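Local coordinates for disulfide bond protein A (Staphylococcus aureus, PDB 3BCI) that probably acts as a thiol-disulfide oxidoreductase of the thioredoxin family, DsbA subfamily, in oxidative protein folding, at residues 11-23 against 47-61. Numbering follows the deposited sequence. Where two conformers were deposited one is given.
Sequences GKPLVVVYGDYKC and VEYQFVNLAFLGKDS
L14 to G19 pairs in parallel with E48 to N53, the strand axes 4.8 Å apart and 17° askew, through backbone hydrogen bonds that run from E48 N to P13 O at one end to L54 N to G19 O at the other. On one face of this pair, V15 and V17 lie with Y49 and F51: CG2 of V17 meets the edge of the Y49 ring, 3.9 Å from CE1, while the Y49 hydroxyl reaches Q83 of helix 79-88. F51 has CG anti to its backbone nitrogen (chi1 180°), which carries the ring forward along the strand until CZ lies 3.9 Å from D20 N, just beyond G19. There Y21 turns one ring face to F51 CE2, the two planes inclined at 44°; the Y21 hydroxyl bonds to S68 and Q83. On the opposite face, V52 CB packs 3.5 Å from Y18 CD1, and helix 130-144 covers both residues. Helix 24-42 connects the two strands, making this the beta-alpha-beta unit of the thioredoxin fold, with C23, which can form a disulfide with C26, at the N-cap of that helix. C23 CB packs 3.9 Å from L57 CD1. The loops leaving the strands are tied together by D20. Its OD2 takes the S61 hydroxyl on the syn lone pair at 3.0 Å and F56 N nearly along the C-O axis, with a weak third bond from L57 N; OD1 accepts K22 N in an Asx turn, and a water links OD1 to N53 ND2 and S61 O. K22 lays its CB against L57 CB, then bends at its third torsion to bring NZ to D60 OD1 as a salt bridge and to L57 O, both at 2.8 Å. The backbone oxygens of E93 and K95 lie around the same ammonium as further hydrogen-bond acceptors.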
loop_
_atom_site.group_PDB
_atom_site.type_symbol
_atom_site.label_atom_id
_atom_site.label_comp_id
_atom_site.label_asym_id
_atom_site.label_seq_id
_atom_site.Cartn_x
_atom_site.Cartn_y
_atom_site.Cartn_z
ATOM N N GLY A 11 16.857 12.357 8.979
ATOM C CA GLY A 11 16.821 11.873 7.576
ATOM C C GLY A 11 15.819 12.634 6.732
ATOM O O GLY A 11 15.583 13.822 6.943
ATOM N N LYS A 12 15.228 11.948 5.763
ATOM C CA LYS A 12 14.244 12.573 4.896
ATOM C C LYS A 12 12.830 12.378 5.426
ATOM O O LYS A 12 12.573 11.470 6.210
ATOM C CB LYS A 12 14.361 12.001 3.487
ATOM C CG LYS A 12 14.460 10.495 3.429
ATOM C CD LYS A 12 15.551 10.116 2.456
ATOM C CE LYS A 12 15.216 8.851 1.702
ATOM N NZ LYS A 12 16.326 8.479 0.784
ATOM N N PRO A 13 11.898 13.240 5.007
ATOM C CA PRO A 13 10.504 13.153 5.444
ATOM C C PRO A 13 9.944 11.731 5.292
ATOM O O PRO A 13 10.253 11.026 4.334
ATOM C CB PRO A 13 9.795 14.133 4.510
ATOM C CG PRO A 13 10.847 15.185 4.256
ATOM C CD PRO A 13 12.097 14.363 4.068
ATOM N N LEU A 14 9.134 11.304 6.250
ATOM C CA LEU A 14 8.495 9.999 6.152
ATOM C C LEU A 14 7.006 10.240 5.895
ATOM O O LEU A 14 6.319 10.858 6.710
ATOM C CB LEU A 14 8.651 9.205 7.443
ATOM C CG LEU A 14 7.657 8.045 7.599
ATOM C CD1 LEU A 14 8.008 6.892 6.660
ATOM C CD2 LEU A 14 7.669 7.576 9.039
ATOM N N VAL A 15 6.512 9.767 4.757
ATOM C CA VAL A 15 5.100 9.930 4.427
ATOM C C VAL A 15 4.386 8.600 4.661
ATOM O O VAL A 15 4.728 7.583 4.053
ATOM C CB VAL A 15 4.914 10.352 2.954
ATOM C CG1 VAL A 15 3.429 10.476 2.630
ATOM C CG2 VAL A 15 5.637 11.678 2.696
ATOM N N VAL A 16 3.398 8.609 5.551
ATOM C CA VAL A 16 2.648 7.399 5.866
ATOM C C VAL A 16 1.185 7.548 5.473
ATOM O O VAL A 16 0.529 8.537 5.822
ATOM C CB VAL A 16 2.695 7.071 7.376
ATOM C CG1 VAL A 16 1.943 5.765 7.645
ATOM C CG2 VAL A 16 4.137 6.969 7.852
ATOM N N VAL A 17 0.681 6.564 4.739
ATOM C CA VAL A 17 -0.714 6.561 4.322
ATOM C C VAL A 17 -1.347 5.306 4.909
ATOM O O VAL A 17 -0.840 4.200 4.716
ATOM C CB VAL A 17 -0.862 6.532 2.778
ATOM C CG1 VAL A 17 -2.329 6.266 2.384
ATOM C CG2 VAL A 17 -0.415 7.868 2.192
ATOM N N TYR A 18 -2.434 5.497 5.650
ATOM C CA TYR A 18 -3.164 4.393 6.269
ATOM C C TYR A 18 -4.368 4.075 5.402
ATOM O O TYR A 18 -5.086 4.981 4.982
ATOM C CB TYR A 18 -3.633 4.794 7.670
ATOM C CG TYR A 18 -2.519 4.919 8.681
ATOM C CD1 TYR A 18 -2.063 3.804 9.386
ATOM C CD2 TYR A 18 -1.935 6.157 8.952
ATOM C CE1 TYR A 18 -1.061 3.920 10.343
ATOM C CE2 TYR A 18 -0.929 6.286 9.903
ATOM C CZ TYR A 18 -0.499 5.166 10.599
ATOM O OH TYR A 18 0.462 5.294 11.572
ATOM N N GLY A 19 -4.589 2.795 5.128
ATOM C CA GLY A 19 -5.724 2.424 4.308
ATOM C C GLY A 19 -5.974 0.936 4.172
ATOM O O GLY A 19 -5.571 0.136 5.014
ATOM N N ASP A 20 -6.650 0.573 3.091
ATOM C CA ASP A 20 -6.992 -0.816 2.800
ATOM C C ASP A 20 -7.276 -0.858 1.304
ATOM O O ASP A 20 -7.927 0.043 0.776
ATOM C CB ASP A 20 -8.247 -1.219 3.590
ATOM C CG ASP A 20 -8.561 -2.704 3.483
ATOM O OD1 ASP A 20 -8.477 -3.255 2.367
ATOM O OD2 ASP A 20 -8.901 -3.319 4.514
ATOM N N TYR A 21 -6.790 -1.889 0.617
ATOM C CA TYR A 21 -7.009 -2.001 -0.820
ATOM C C TYR A 21 -8.488 -2.127 -1.185
ATOM O O TYR A 21 -8.870 -1.871 -2.323
ATOM C CB TYR A 21 -6.236 -3.200 -1.388
ATOM C CG TYR A 21 -4.751 -2.963 -1.508
ATOM C CD1 TYR A 21 -4.256 -1.992 -2.373
ATOM C CD2 TYR A 21 -3.840 -3.693 -0.741
ATOM C CE1 TYR A 21 -2.894 -1.745 -2.472
ATOM C CE2 TYR A 21 -2.469 -3.451 -0.836
ATOM C CZ TYR A 21 -2.008 -2.474 -1.702
ATOM O OH TYR A 21 -0.661 -2.215 -1.801
ATOM N N LYS A 22 -9.317 -2.510 -0.219
ATOM C CA LYS A 22 -10.751 -2.670 -0.460
ATOM C C LYS A 22 -11.535 -1.402 -0.148
ATOM O O LYS A 22 -12.746 -1.342 -0.367
ATOM C CB LYS A 22 -11.304 -3.802 0.409
ATOM C CG LYS A 22 -10.704 -5.166 0.110
ATOM C CD LYS A 22 -11.435 -6.289 0.842
ATOM C CE LYS A 22 -12.819 -6.541 0.255
ATOM N NZ LYS A 22 -13.556 -7.577 1.039
ATOM N N CYS A 23 -10.830 -0.398 0.347
ATOM C CA CYS A 23 -11.463 0.864 0.685
ATOM C C CYS A 23 -11.613 1.807 -0.501
ATOM O O CYS A 23 -10.634 2.204 -1.139
ATOM C CB CYS A 23 -10.686 1.541 1.807
ATOM S SG CYS A 23 -11.269 3.167 2.231
ATOM N N VAL A 47 11.555 11.383 -0.203
ATOM C CA VAL A 47 10.905 10.983 1.042
ATOM C C VAL A 47 10.820 9.472 1.107
ATOM O O VAL A 47 11.065 8.784 0.117
ATOM C CB VAL A 47 9.461 11.524 1.142
ATOM C CG1 VAL A 47 9.443 13.028 0.898
ATOM C CG2 VAL A 47 8.559 10.803 0.134
ATOM N N GLU A 48 10.496 8.962 2.286
ATOM C CA GLU A 48 10.295 7.535 2.474
ATOM C C GLU A 48 8.775 7.421 2.477
ATOM O O GLU A 48 8.096 8.203 3.145
ATOM C CB GLU A 48 10.844 7.076 3.825
ATOM C CG GLU A 48 12.343 7.255 3.977
ATOM C CD GLU A 48 13.135 6.158 3.295
ATOM O OE1 GLU A 48 12.679 5.647 2.247
ATOM O OE2 GLU A 48 14.222 5.813 3.802
ATOM N N TYR A 49 8.242 6.479 1.706
ATOM C CA TYR A 49 6.800 6.275 1.647
ATOM C C TYR A 49 6.467 4.950 2.310
ATOM O O TYR A 49 7.160 3.951 2.100
ATOM C CB TYR A 49 6.313 6.254 0.193
ATOM C CG TYR A 49 4.886 5.773 0.031
ATOM C CD1 TYR A 49 3.810 6.506 0.543
ATOM C CD2 TYR A 49 4.611 4.567 -0.614
ATOM C CE1 TYR A 49 2.491 6.041 0.412
ATOM C CE2 TYR A 49 3.309 4.098 -0.748
ATOM C CZ TYR A 49 2.256 4.835 -0.237
ATOM O OH TYR A 49 0.971 4.365 -0.389
ATOM N N GLN A 50 5.418 4.952 3.125
ATOM C CA GLN A 50 4.979 3.739 3.800
ATOM C C GLN A 50 3.466 3.640 3.762
ATOM O O GLN A 50 2.762 4.587 4.109
ATOM C CB GLN A 50 5.451 3.708 5.260
ATOM C CG GLN A 50 4.851 2.549 6.065
ATOM C CD GLN A 50 5.424 2.427 7.471
ATOM O OE1 GLN A 50 5.931 3.396 8.038
ATOM N NE2 GLN A 50 5.328 1.232 8.046
ATOM N N PHE A 51 2.976 2.488 3.322
ATOM C CA PHE A 51 1.542 2.239 3.261
ATOM C C PHE A 51 1.241 1.262 4.387
ATOM O O PHE A 51 1.845 0.187 4.457
ATOM C CB PHE A 51 1.165 1.622 1.910
ATOM C CG PHE A 51 -0.307 1.325 1.764
ATOM C CD1 PHE A 51 -1.233 2.358 1.698
ATOM C CD2 PHE A 51 -0.765 0.010 1.705
ATOM C CE1 PHE A 51 -2.598 2.088 1.574
ATOM C CE2 PHE A 51 -2.125 -0.272 1.582
ATOM C CZ PHE A 51 -3.042 0.769 1.518
ATOM N N VAL A 52 0.345 1.648 5.289
ATOM C CA VAL A 52 -0.023 0.779 6.405
ATOM C C VAL A 52 -1.448 0.315 6.144
ATOM O O VAL A 52 -2.384 1.112 6.188
ATOM C CB VAL A 52 0.037 1.523 7.759
ATOM C CG1 VAL A 52 -0.327 0.570 8.890
ATOM C CG2 VAL A 52 1.435 2.091 7.982
ATOM N N ASN A 53 -1.595 -0.978 5.877
ATOM C CA ASN A 53 -2.886 -1.581 5.553
ATOM C C ASN A 53 -3.614 -2.107 6.786
ATOM O O ASN A 53 -3.169 -3.068 7.411
ATOM C CB ASN A 53 -2.656 -2.732 4.575
ATOM C CG ASN A 53 -3.915 -3.159 3.863
ATOM O OD1 ASN A 53 -5.003 -3.178 4.446
ATOM N ND2 ASN A 53 -3.775 -3.528 2.592
ATOM N N LEU A 54 -4.740 -1.489 7.131
ATOM C CA LEU A 54 -5.503 -1.934 8.295
ATOM C C LEU A 54 -6.200 -3.283 8.071
ATOM O O LEU A 54 -6.631 -3.923 9.029
ATOM C CB LEU A 54 -6.539 -0.872 8.705
ATOM C CG LEU A 54 -6.044 0.283 9.585
ATOM C CD1 LEU A 54 -5.149 1.218 8.775
ATOM C CD2 LEU A 54 -7.242 1.049 10.145
ATOM N N ALA A 55 -6.300 -3.710 6.812
ATOM C CA ALA A 55 -6.936 -4.985 6.454
ATOM C C ALA A 55 -8.186 -5.215 7.296
ATOM O O ALA A 55 -8.302 -6.233 7.976
ATOM C CB ALA A 55 -5.951 -6.136 6.662
ATOM N N PHE A 56 -9.124 -4.279 7.228
ATOM C CA PHE A 56 -10.336 -4.353 8.034
ATOM C C PHE A 56 -11.640 -4.556 7.276
ATOM O O PHE A 56 -12.700 -4.620 7.894
ATOM C CB PHE A 56 -10.455 -3.075 8.871
ATOM C CG PHE A 56 -10.789 -1.848 8.060
ATOM C CD1 PHE A 56 -12.091 -1.353 8.021
ATOM C CD2 PHE A 56 -9.808 -1.196 7.319
ATOM C CE1 PHE A 56 -12.411 -0.224 7.257
ATOM C CE2 PHE A 56 -10.116 -0.068 6.551
ATOM C CZ PHE A 56 -11.420 0.418 6.520
ATOM N N LEU A 57 -11.577 -4.664 5.953
ATOM C CA LEU A 57 -12.795 -4.819 5.168
ATOM C C LEU A 57 -13.099 -6.224 4.645
ATOM O O LEU A 57 -13.663 -6.380 3.562
ATOM C CB LEU A 57 -12.774 -3.818 4.010
ATOM C CG LEU A 57 -12.850 -2.360 4.485
ATOM C CD1 LEU A 57 -12.678 -1.410 3.309
ATOM C CD2 LEU A 57 -14.200 -2.125 5.174
ATOM N N GLY A 58 -12.744 -7.246 5.415
ATOM C CA GLY A 58 -13.013 -8.606 4.978
ATOM C C GLY A 58 -11.823 -9.526 5.157
ATOM O O GLY A 58 -10.687 -9.068 5.252
ATOM N N LYS A 59 -12.080 -10.831 5.185
ATOM C CA LYS A 59 -11.020 -11.813 5.375
ATOM C C LYS A 59 -9.997 -11.828 4.248
ATOM O O LYS A 59 -8.895 -12.335 4.423
ATOM C CB LYS A 59 -11.619 -13.214 5.548
ATOM C CG LYS A 59 -12.572 -13.614 4.444
ATOM C CD LYS A 59 -13.199 -14.989 4.678
ATOM C CE LYS A 59 -12.285 -16.139 4.262
ATOM N NZ LYS A 59 -11.237 -16.473 5.266
ATOM N N ASP A 60 -10.354 -11.270 3.096
ATOM C CA ASP A 60 -9.435 -11.235 1.969
ATOM C C ASP A 60 -8.529 -10.001 2.004
ATOM O O ASP A 60 -7.547 -9.929 1.268
ATOM C CB ASP A 60 -10.215 -11.288 0.652
ATOM C CG ASP A 60 -11.201 -10.146 0.505
ATOM O OD1 ASP A 60 -11.964 -9.880 1.460
ATOM O OD2 ASP A 60 -11.220 -9.523 -0.577
ATOM N N SER A 61 -8.857 -9.037 2.862
ATOM C CA SER A 61 -8.060 -7.817 2.987
ATOM C C SER A 61 -6.626 -8.131 3.378
ATOM O O SER A 61 -5.683 -7.602 2.795
ATOM C CB SER A 61 -8.657 -6.875 4.043
ATOM O OG SER A 61 -9.680 -6.061 3.498
HETATM O O HOH W 1 14.214 6.427 -0.621
HETATM O O HOH W 2 -6.212 -5.016 1.651
#